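Local coordinates for aldehyde dehydrogenase (Burkholderia vietnamiensis, PDB 5KF0), which probably oxidises aldehydes to carboxylic acids with a nicotinamide cofactor, and is seen here with NADPH bound, at residues Val332-Ser337 and Gly366-Ala371. Residues are numbered along the deposited sequence; the frame is centred on the assembly and turned at random. Where two conformers were deposited one is given.
Sequences VGPMIS and GAMFEA
Running in roughly opposite directions, 150° apart end to end, 332-337 and 366-371 share one direct backbone hydrogen bond, from M335 N to A367 O (2.8 Å). Its N-H...O angle is 159°. Farther along, a water takes over the bridging: it donates to G333 O and accepts from F369 N at 3.0 Å, while G333 O also receives the hydroxyl of S289. M335 and F369 extend side by side, the sulfur approaching the F369 ring obliquely in a Met-aromatic contact, SD 3.7 Å from CD2. The F369 ring, swung opposite the backbone N at chi1 -156°, runs on to S341, L344, S345 and M348 of helix 338-353. The contact thus exemplifies how a loop can be joined to a strand by one direct and one water-mediated bond: here the loop leads into that helix, with S337 at the N-cap and its OG hydrogen-bonded to S339 OG and E340 N, and the strand is the start of 368-375 in the larger mixed sheet of the aldehyde dehydrogenase fold. M368, bent at chi2 and chi3, doubles back to lay SD against P334 CB at 3.6 Å. A367 CB packs beside the M335 carbonyl oxygen, also 3.6 Å away, and V332 spreads its two methyls, CG1 reaching F369 O and CG2 meeting A371 CB.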
ATOM      1  N   VAL A 332     -32.262  28.549   6.271  1.00 14.54           N
ATOM      2  CA  VAL A 332     -32.002  29.233   5.008  1.00 14.32           C
ATOM      3  C   VAL A 332     -31.605  30.673   5.332  1.00 14.75           C
ATOM      4  O   VAL A 332     -32.460  31.512   5.635  1.00 16.03           O
ATOM      5  CB  VAL A 332     -33.222  29.177   4.082  1.00 18.86           C
ATOM      6  CG1 VAL A 332     -32.964  29.952   2.790  1.00 16.18           C
ATOM      7  CG2 VAL A 332     -33.575  27.714   3.787  1.00 16.80           C
ATOM      8  N   GLY A 333     -30.309  30.978   5.258  1.00 14.84           N
ATOM      9  CA  GLY A 333     -29.863  32.348   5.405  1.00 16.73           C
ATOM     10  C   GLY A 333     -29.822  33.069   4.072  1.00 16.97           C
ATOM     11  O   GLY A 333     -30.257  32.542   3.043  1.00 16.09           O
ATOM     12  N   PRO A 334     -29.279  34.286   4.062  1.00 15.93           N
ATOM     13  CA  PRO A 334     -29.193  35.052   2.813  1.00 15.08           C
ATOM     14  C   PRO A 334     -28.247  34.410   1.814  1.00 14.08           C
ATOM     15  O   PRO A 334     -27.238  33.803   2.176  1.00 14.89           O
ATOM     16  CB  PRO A 334     -28.642  36.407   3.271  1.00 17.98           C
ATOM     17  CG  PRO A 334     -27.825  36.069   4.471  1.00 17.19           C
ATOM     18  CD  PRO A 334     -28.620  34.987   5.181  1.00 19.29           C
ATOM     19  N   MET A 335     -28.564  34.578   0.533  1.00 14.02           N
ATOM     20  CA  MET A 335     -27.537  34.317  -0.466  1.00 15.62           C
ATOM     21  C   MET A 335     -26.438  35.375  -0.344  1.00 16.92           C
ATOM     22  O   MET A 335     -26.600  36.409   0.315  1.00 17.21           O
ATOM     23  CB  MET A 335     -28.140  34.301  -1.866  1.00 18.37           C
ATOM     24  CG  MET A 335     -29.057  33.105  -2.098  1.00 18.99           C
ATOM     25  SD  MET A 335     -29.768  33.090  -3.747  1.00 18.57           S
ATOM     26  CE  MET A 335     -28.279  32.870  -4.747  1.00 15.55           C
ATOM     27  N   ILE A 336     -25.300  35.096  -0.984  1.00 13.93           N
ATOM     28  CA  ILE A 336     -24.099  35.882  -0.742  1.00 14.28           C
ATOM     29  C   ILE A 336     -24.232  37.318  -1.227  1.00 18.56           C
ATOM     30  O   ILE A 336     -23.539  38.199  -0.703  1.00 18.58           O
ATOM     31  CB  ILE A 336     -22.880  35.180  -1.378  1.00 13.44           C
ATOM     32  CG1 ILE A 336     -21.572  35.845  -0.923  1.00 15.59           C
ATOM     33  CG2 ILE A 336     -23.006  35.130  -2.917  1.00 13.46           C
ATOM     34  CD1 ILE A 336     -21.365  35.812   0.595  1.00 16.75           C
ATOM     35  N   SER A 337     -25.114  37.592  -2.189  1.00 16.75           N
ATOM     36  CA  SER A 337     -25.337  38.961  -2.643  1.00 19.95           C
ATOM     37  C   SER A 337     -26.659  39.044  -3.388  1.00 23.14           C
ATOM     38  O   SER A 337     -27.175  38.039  -3.890  1.00 20.57           O
ATOM     39  CB  SER A 337     -24.207  39.440  -3.553  1.00 20.01           C
ATOM     40  OG  SER A 337     -24.225  38.718  -4.773  1.00 21.17           O
ATOM     41  N   GLY A 366     -34.654  40.548  -2.258  1.00 26.84           N
ATOM     42  CA  GLY A 366     -33.240  40.870  -2.159  1.00 22.10           C
ATOM     43  C   GLY A 366     -32.434  39.591  -2.180  1.00 23.32           C
ATOM     44  O   GLY A 366     -32.634  38.720  -3.033  1.00 25.55           O
ATOM     45  N   ALA A 367     -31.527  39.448  -1.213  1.00 22.04           N
ATOM     46  CA  ALA A 367     -30.750  38.224  -1.101  1.00 20.28           C
ATOM     47  C   ALA A 367     -31.463  37.128  -0.318  1.00 18.22           C
ATOM     48  O   ALA A 367     -30.904  36.034  -0.178  1.00 18.30           O
ATOM     49  CB  ALA A 367     -29.385  38.511  -0.462  1.00 21.38           C
ATOM     50  N   MET A 368     -32.668  37.377   0.196  1.00 17.08           N
ATOM     51  CA  MET A 368     -33.422  36.349   0.918  1.00 17.71           C
ATOM     52  C   MET A 368     -34.249  35.554  -0.090  1.00 15.71           C
ATOM     53  O   MET A 368     -35.338  35.976  -0.496  1.00 20.33           O
ATOM     54  CB  MET A 368     -34.291  36.968   2.009  1.00 19.01           C
ATOM     55  CG  MET A 368     -33.504  37.755   3.054  1.00 22.32           C
ATOM     56  SD  MET A 368     -32.127  36.888   3.860  1.00 23.12           S
ATOM     57  CE  MET A 368     -32.932  35.465   4.559  1.00 22.30           C
ATOM     58  N   PHE A 369     -33.726  34.393  -0.474  1.00 14.82           N
ATOM     59  CA  PHE A 369     -34.332  33.492  -1.449  1.00 18.19           C
ATOM     60  C   PHE A 369     -34.870  32.286  -0.684  1.00 16.49           C
ATOM     61  O   PHE A 369     -34.091  31.546  -0.077  1.00 15.07           O
ATOM     62  CB  PHE A 369     -33.262  33.081  -2.469  1.00 14.57           C
ATOM     63  CG  PHE A 369     -33.781  32.637  -3.812  1.00 16.82           C
ATOM     64  CD1 PHE A 369     -34.734  31.636  -3.925  1.00 18.80           C
ATOM     65  CD2 PHE A 369     -33.255  33.197  -4.977  1.00 15.87           C
ATOM     66  CE1 PHE A 369     -35.182  31.216  -5.178  1.00 16.38           C
ATOM     67  CE2 PHE A 369     -33.691  32.777  -6.236  1.00 17.34           C
ATOM     68  CZ  PHE A 369     -34.664  31.786  -6.331  1.00 15.58           C
ATOM     69  N   GLU A 370     -36.190  32.090  -0.684  1.00 16.43           N
ATOM     70  CA  GLU A 370     -36.656  30.984   0.133  0.55 18.51           C
ATOM     71  C   GLU A 370     -36.337  29.639  -0.528  1.00 17.78           C
ATOM     72  O   GLU A 370     -36.026  29.530  -1.715  1.00 17.07           O
ATOM     73  CB  GLU A 370     -38.148  31.120   0.447  0.55 21.32           C
ATOM     74  CG  GLU A 370     -39.096  30.913  -0.702  0.55 19.91           C
ATOM     75  CD  GLU A 370     -40.547  31.122  -0.281  0.55 20.59           C
ATOM     76  OE1 GLU A 370     -40.849  31.024   0.933  0.55 21.57           O
ATOM     77  OE2 GLU A 370     -41.385  31.391  -1.162  0.55 18.19           O
ATOM     78  N   ALA A 371     -36.347  28.603   0.309  1.00 16.37           N
ATOM     79  CA  ALA A 371     -36.159  27.256  -0.209  1.00 14.94           C
ATOM     80  C   ALA A 371     -37.253  26.975  -1.234  1.00 15.69           C
ATOM     81  O   ALA A 371     -38.443  27.133  -0.944  1.00 18.43           O
ATOM     82  CB  ALA A 371     -36.201  26.230   0.925  1.00 15.35           C
TER
HETATM   83  O   HOH W   1     -31.505  32.682   0.512  1.00 16.38           O